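Local structure of MutT/nudix family protein (Shewanella oneidensis, 3GZ5) at residues Tyr162-Gly167 with Tyr232-Asn237; Gln202-Ile207 with Cys224-Thr229. The protein regulates transcription of NAD metabolism genes in an ADP-ribose-dependent manner, pairing a Nudix domain with a DNA-binding winged helix domain. One frame throughout, in Å; residues are numbered along the deposited sequence.

Contact 1 (Tyr162-Gly167 with Tyr232-Asn237); sequences YSLVPG and YRFLRN
Tyr162 O, at the end of helix 145-162, accepts a backbone hydrogen bond from Phe234 N (2.8 Å), and the touching parts, 162-165 and 232-237, run 135° apart end to end. The contact lays the C-terminal tail against the turn between helix 145-162 and strand 174-175, at the junction with the winged helix part of the fold. The donor is tilted 32° from the carbonyl plane, while Arg233 CA adds a CA-H...O contact to the same oxygen. Beyond the helix, Ser163 makes an ST turn: its OG accepts from Val165 N and is also bonded to Lys159 O. A water bridges the two segments, accepting from Leu164 N and donating to Tyr232 O. Arg233 bends at chi2 (-62°), which folds its guanidinium back over the turn: CD lies 3.7 Å from Ser163 CB, Ser163 OG sits over one face, and Val165 CG2 approaches obliquely. NH1, with its partner in the guanidinium plane, grips Tyr232 O at 2.7 Å. An alanine at Arg233 removes this donor and the aliphatic cover, and would probably cost the Tyr232 carbonyl its NH1 bond and uncover Ser163 and Val165. The Phe234 ring turns an edge to Ser163 N and Leu164 CG, and takes Tyr232 CE2 over one face; Arg199 makes a cation-pi contact with it. Tyr162 OH bonds to Leu235 O of the second subunit, so the tail also takes part in the dimer interface. The Tyr162 side chain crosses that of Asn237 obliquely, CE1 meeting Asn237 CB at 3.8 Å.

Contact 2 (Gln202-Ile207 with Cys224-Thr229); sequences QADLLI and CLKPDT
Lys226 runs its side chain along the 204-207 backbone, its CG 3.7 Å from Ile207 CD1, the two side chains crossing at about a right angle. With the chain extended beyond CG, NZ arrives at Asp204 O (2.8 Å), above the carbonyl plane and not on a lone pair. The same ammonium makes a longer salt bridge to Asp204 OD2 (3.6 Å) and donates to a water that in turn donates to Asp204 OD1 and Leu206 O. One lysine end thus ties together the turn after helix 193-203, where Asp204 takes a positive phi, and the start of the next strand. This is the base of the antiparallel hairpin 206-213/220-225, the wing of the winged helix domain. Ile207 and Cys224 form a hydrogen-bonded pair, each N donating to the other's O within the carbonyl plane; Leu206 and Leu225 form the adjoining non-hydrogen-bonded pair. These two leucines turn to the sheet face where both meet Phe174, and their CD2 methyls press together at 3.3 Å, tighter than usual van der Waals contact. Just past the strand end, Lys226 N donates to Leu205 O (2.9 Å). Lys226 O is gripped twice, by Thr229 N and by Thr229 OG1, the hydroxyl lying on a lone pair; this pins the threonine at the 3-10 turn. Leu205 reaches the same turn from the other segment, its CD2 methyl 3.2 Å from Asp228 OD2.

Contact 2 is nested in the chain loop that contact 1 closes, and their centres lie 11 Å apart on the same side of the chain's centre. They touch directly at several points: Tyr232 CD2 packs on Leu205 CD1 at 3.5 Å, and Phe234 CE1 lies 3.5 Å from Ala203 CB. Leu164 O meets Thr229 CG2 at 3.6 Å, so both segments of contact 1 pack on contact 2. Segment 224-229 leaves the wing and leads, after a short link, into the tail of 232-237, which returns past helix 193-203 to the end of helix 145-162. The sodium site at Ile122, Val125 and Val128 involves none of these residues.

Contact 1 (Tyr162-Gly167 with Tyr232-Asn237)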
loop_
_atom_site.group_PDB
_atom_site.type_symbol
_atom_site.label_atom_id
_atom_site.label_comp_id
_atom_site.label_asym_id
_atom_site.label_seq_id
_atom_site.Cartn_x
_atom_site.Cartn_y
_atom_site.Cartn_z
ATOM N N TYR B 162 -5.920 6.480 -11.829
ATOM C CA TYR B 162 -5.431 5.245 -12.442
ATOM C C TYR B 162 -6.420 4.094 -12.478
ATOM O O TYR B 162 -6.042 3.007 -12.883
ATOM C CB TYR B 162 -4.139 4.766 -11.760
ATOM C CG TYR B 162 -2.991 5.720 -11.905
ATOM C CD1 TYR B 162 -2.280 5.819 -13.105
ATOM C CD2 TYR B 162 -2.619 6.542 -10.843
ATOM C CE1 TYR B 162 -1.213 6.720 -13.240
ATOM C CE2 TYR B 162 -1.560 7.441 -10.963
ATOM C CZ TYR B 162 -0.866 7.517 -12.156
ATOM O OH TYR B 162 0.172 8.405 -12.239
ATOM N N SER B 163 -7.655 4.316 -12.033
ATOM C CA SER B 163 -8.664 3.243 -12.009
ATOM C C SER B 163 -10.097 3.782 -12.098
ATOM O O SER B 163 -10.294 4.994 -12.189
ATOM C CB SER B 163 -8.505 2.382 -10.736
ATOM O OG SER B 163 -9.016 3.033 -9.584
ATOM N N LEU B 164 -11.089 2.880 -12.067
ATOM C CA LEU B 164 -12.508 3.235 -11.935
ATOM C C LEU B 164 -13.061 2.752 -10.602
ATOM O O LEU B 164 -14.268 2.630 -10.425
ATOM C CB LEU B 164 -13.335 2.642 -13.090
ATOM C CG LEU B 164 -12.976 3.018 -14.533
ATOM C CD1 LEU B 164 -13.860 2.277 -15.529
ATOM C CD2 LEU B 164 -13.130 4.526 -14.752
ATOM N N VAL B 165 -12.148 2.488 -9.662
ATOM C CA VAL B 165 -12.471 2.214 -8.278
ATOM C C VAL B 165 -13.467 3.247 -7.674
ATOM O O VAL B 165 -14.350 2.851 -6.894
ATOM C CB VAL B 165 -11.158 2.029 -7.414
ATOM C CG1 VAL B 165 -11.446 2.070 -5.936
ATOM C CG2 VAL B 165 -10.417 0.697 -7.784
ATOM N N PRO B 166 -13.364 4.561 -8.025
ATOM C CA PRO B 166 -14.459 5.417 -7.509
ATOM C C PRO B 166 -15.889 4.998 -7.863
ATOM O O PRO B 166 -16.800 5.409 -7.191
ATOM C CB PRO B 166 -14.126 6.806 -8.065
ATOM C CG PRO B 166 -12.604 6.769 -8.189
ATOM C CD PRO B 166 -12.345 5.367 -8.732
ATOM N N GLY B 167 -16.097 4.165 -8.879
ATOM C CA GLY B 167 -17.438 3.688 -9.157
ATOM C C GLY B 167 -18.103 2.943 -8.014
ATOM O O GLY B 167 -19.331 2.936 -7.909
ATOM N N TYR B 232 -8.292 -3.705 -11.805
ATOM C CA TYR B 232 -7.814 -3.066 -13.046
ATOM C C TYR B 232 -7.206 -1.679 -12.826
ATOM O O TYR B 232 -7.838 -0.799 -12.221
ATOM C CB TYR B 232 -8.925 -2.964 -14.094
ATOM C CG TYR B 232 -8.435 -2.400 -15.419
ATOM C CD1 TYR B 232 -8.187 -3.246 -16.513
ATOM C CD2 TYR B 232 -8.205 -1.023 -15.576
ATOM C CE1 TYR B 232 -7.729 -2.738 -17.726
ATOM C CE2 TYR B 232 -7.750 -0.500 -16.783
ATOM C CZ TYR B 232 -7.509 -1.360 -17.853
ATOM O OH TYR B 232 -7.054 -0.837 -19.042
ATOM N N ARG B 233 -6.000 -1.485 -13.355
ATOM C CA ARG B 233 -5.331 -0.181 -13.343
ATOM C C ARG B 233 -4.899 0.257 -14.749
ATOM O O ARG B 233 -4.269 -0.519 -15.477
ATOM C CB ARG B 233 -4.098 -0.212 -12.422
ATOM C CG ARG B 233 -4.386 -0.547 -10.947
ATOM C CD ARG B 233 -5.310 0.491 -10.251
ATOM N NE ARG B 233 -5.692 0.109 -8.881
ATOM C CZ ARG B 233 -6.758 -0.625 -8.562
ATOM N NH1 ARG B 233 -7.582 -1.069 -9.500
ATOM N NH2 ARG B 233 -7.007 -0.917 -7.287
ATOM N N PHE B 234 -5.228 1.502 -15.118
ATOM C CA PHE B 234 -4.684 2.121 -16.328
ATOM C C PHE B 234 -3.211 2.396 -16.092
ATOM O O PHE B 234 -2.809 2.753 -14.980
ATOM C CB PHE B 234 -5.354 3.468 -16.641
ATOM C CG PHE B 234 -6.821 3.380 -16.931
ATOM C CD1 PHE B 234 -7.274 2.994 -18.189
ATOM C CD2 PHE B 234 -7.757 3.722 -15.957
ATOM C CE1 PHE B 234 -8.635 2.937 -18.466
ATOM C CE2 PHE B 234 -9.118 3.672 -16.221
ATOM C CZ PHE B 234 -9.562 3.270 -17.472
ATOM N N LEU B 235 -2.412 2.236 -17.137
ATOM C CA LEU B 235 -0.987 2.574 -17.079
ATOM C C LEU B 235 -0.737 4.095 -17.113
ATOM O O LEU B 235 0.113 4.625 -16.382
ATOM C CB LEU B 235 -0.221 1.826 -18.177
ATOM C CG LEU B 235 0.566 0.591 -17.710
ATOM C CD1 LEU B 235 -0.337 -0.468 -17.072
ATOM C CD2 LEU B 235 1.390 -0.018 -18.858
ATOM N N ARG B 236 -1.493 4.796 -17.949
ATOM C CA ARG B 236 -1.432 6.248 -18.017
ATOM C C ARG B 236 -2.478 6.878 -17.100
ATOM O O ARG B 236 -3.599 6.358 -16.973
ATOM C CB ARG B 236 -1.593 6.762 -19.468
ATOM C CG ARG B 236 -2.151 5.755 -20.533
ATOM C CD ARG B 236 -3.625 5.271 -20.292
ATOM N NE ARG B 236 -3.707 3.937 -19.666
ATOM C CZ ARG B 236 -3.671 2.774 -20.321
ATOM N NH1 ARG B 236 -3.546 2.739 -21.642
ATOM N NH2 ARG B 236 -3.754 1.630 -19.658
ATOM N N ASN B 237 -2.095 7.991 -16.462
ATOM C CA ASN B 237 -3.010 8.806 -15.654
ATOM C C ASN B 237 -4.186 9.367 -16.454
ATOM O O ASN B 237 -4.143 9.428 -17.686
ATOM C CB ASN B 237 -2.261 9.955 -14.967
ATOM C CG ASN B 237 -1.399 10.767 -15.937
ATOM O OD1 ASN B 237 -0.581 10.215 -16.681
ATOM N ND2 ASN B 237 -1.566 12.089 -15.915
HETATM O O HOH W 1 -10.315 -0.071 -12.203
#

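Contact 2 (Gln202-Ile207 with Cys224-Thr229)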
loop_
_atom_site.group_PDB
_atom_site.type_symbol
_atom_site.label_atom_id
_atom_site.label_comp_id
_atom_site.label_asym_id
_atom_site.label_seq_id
_atom_site.Cartn_x
_atom_site.Cartn_y
_atom_site.Cartn_z
ATOM N N GLN B 202 -12.291 1.663 -23.391
ATOM C CA GLN B 202 -11.143 0.825 -23.702
ATOM C C GLN B 202 -10.706 -0.077 -22.540
ATOM O O GLN B 202 -10.227 -1.190 -22.762
ATOM C CB GLN B 202 -9.992 1.699 -24.203
ATOM C CG GLN B 202 -10.196 2.138 -25.658
ATOM C CD GLN B 202 -9.467 3.425 -26.018
ATOM O OE1 GLN B 202 -10.023 4.282 -26.713
ATOM N NE2 GLN B 202 -8.221 3.567 -25.551
ATOM N N ALA B 203 -10.881 0.410 -21.311
ATOM C CA ALA B 203 -10.704 -0.397 -20.105
ATOM C C ALA B 203 -11.636 -1.602 -20.163
ATOM O O ALA B 203 -11.279 -2.701 -19.738
ATOM C CB ALA B 203 -11.000 0.419 -18.888
ATOM N N ASP B 204 -12.835 -1.390 -20.694
ATOM C CA ASP B 204 -13.748 -2.484 -20.896
ATOM C C ASP B 204 -14.174 -3.077 -19.539
ATOM O O ASP B 204 -14.156 -4.303 -19.332
ATOM C CB ASP B 204 -13.036 -3.524 -21.752
ATOM C CG ASP B 204 -13.967 -4.522 -22.316
ATOM O OD1 ASP B 204 -15.043 -4.104 -22.800
ATOM O OD2 ASP B 204 -13.624 -5.722 -22.250
ATOM N N LEU B 205 -14.555 -2.178 -18.632
ATOM C CA LEU B 205 -14.793 -2.484 -17.215
ATOM C C LEU B 205 -16.231 -2.308 -16.785
ATOM O O LEU B 205 -16.616 -2.722 -15.679
ATOM C CB LEU B 205 -13.920 -1.586 -16.330
ATOM C CG LEU B 205 -12.432 -1.917 -16.311
ATOM C CD1 LEU B 205 -11.668 -0.783 -15.627
ATOM C CD2 LEU B 205 -12.197 -3.262 -15.603
ATOM N N LEU B 206 -17.015 -1.648 -17.627
ATOM C CA LEU B 206 -18.402 -1.400 -17.309
ATOM C C LEU B 206 -19.282 -2.328 -18.142
ATOM O O LEU B 206 -18.967 -2.619 -19.314
ATOM C CB LEU B 206 -18.763 0.061 -17.580
ATOM C CG LEU B 206 -18.072 1.144 -16.745
ATOM C CD1 LEU B 206 -18.639 2.525 -17.109
ATOM C CD2 LEU B 206 -18.306 0.854 -15.275
ATOM N N ILE B 207 -20.364 -2.807 -17.538
ATOM C CA ILE B 207 -21.378 -3.540 -18.278
ATOM C C ILE B 207 -22.464 -2.537 -18.576
ATOM O O ILE B 207 -23.006 -1.936 -17.657
ATOM C CB ILE B 207 -21.962 -4.743 -17.472
ATOM C CG1 ILE B 207 -20.900 -5.846 -17.326
ATOM C CG2 ILE B 207 -23.241 -5.287 -18.149
ATOM C CD1 ILE B 207 -20.880 -6.546 -15.978
ATOM N N CYS B 224 -23.097 -1.161 -14.860
ATOM C CA CYS B 224 -22.622 -1.794 -13.622
ATOM C C CYS B 224 -21.136 -1.967 -13.761
ATOM O O CYS B 224 -20.625 -2.086 -14.889
ATOM C CB CYS B 224 -23.237 -3.190 -13.442
ATOM S SG CYS B 224 -24.997 -3.176 -13.244
ATOM N N LEU B 225 -20.456 -2.037 -12.621
ATOM C CA LEU B 225 -19.053 -2.429 -12.595
ATOM C C LEU B 225 -18.890 -3.937 -12.749
ATOM O O LEU B 225 -19.565 -4.718 -12.068
ATOM C CB LEU B 225 -18.369 -1.972 -11.293
ATOM C CG LEU B 225 -18.089 -0.475 -11.126
ATOM C CD1 LEU B 225 -17.386 -0.148 -9.808
ATOM C CD2 LEU B 225 -17.268 0.030 -12.301
ATOM N N LYS B 226 -18.000 -4.333 -13.655
ATOM C CA LYS B 226 -17.448 -5.673 -13.644
ATOM C C LYS B 226 -16.670 -5.854 -12.340
ATOM O O LYS B 226 -15.999 -4.925 -11.888
ATOM C CB LYS B 226 -16.514 -5.891 -14.834
ATOM C CG LYS B 226 -17.243 -6.117 -16.128
ATOM C CD LYS B 226 -16.300 -6.399 -17.254
ATOM C CE LYS B 226 -16.988 -6.091 -18.565
ATOM N NZ LYS B 226 -16.098 -6.301 -19.739
ATOM N N PRO B 227 -16.809 -7.029 -11.702
ATOM C CA PRO B 227 -15.941 -7.412 -10.570
ATOM C C PRO B 227 -14.475 -6.956 -10.752
ATOM O O PRO B 227 -13.915 -6.327 -9.841
ATOM C CB PRO B 227 -16.018 -8.934 -10.577
ATOM C CG PRO B 227 -17.463 -9.214 -11.073
ATOM C CD PRO B 227 -17.846 -8.050 -11.991
ATOM N N ASP B 228 -13.884 -7.248 -11.921
ATOM C CA ASP B 228 -12.455 -6.964 -12.166
ATOM C C ASP B 228 -12.057 -5.472 -12.171
ATOM O O ASP B 228 -10.873 -5.154 -12.307
ATOM C CB ASP B 228 -11.914 -7.725 -13.400
ATOM C CG ASP B 228 -12.228 -7.029 -14.745
ATOM O OD1 ASP B 228 -11.522 -7.323 -15.744
ATOM O OD2 ASP B 228 -13.187 -6.217 -14.830
ATOM N N THR B 229 -13.041 -4.571 -12.010
ATOM C CA THR B 229 -12.783 -3.146 -11.758
ATOM C C THR B 229 -11.843 -2.963 -10.565
ATOM O O THR B 229 -10.990 -2.075 -10.567
ATOM C CB THR B 229 -14.095 -2.374 -11.476
ATOM O OG1 THR B 229 -14.990 -2.503 -12.588
ATOM C CG2 THR B 229 -13.836 -0.865 -11.216
HETATM O O HOH W 2 -17.363 -3.997 -21.068
#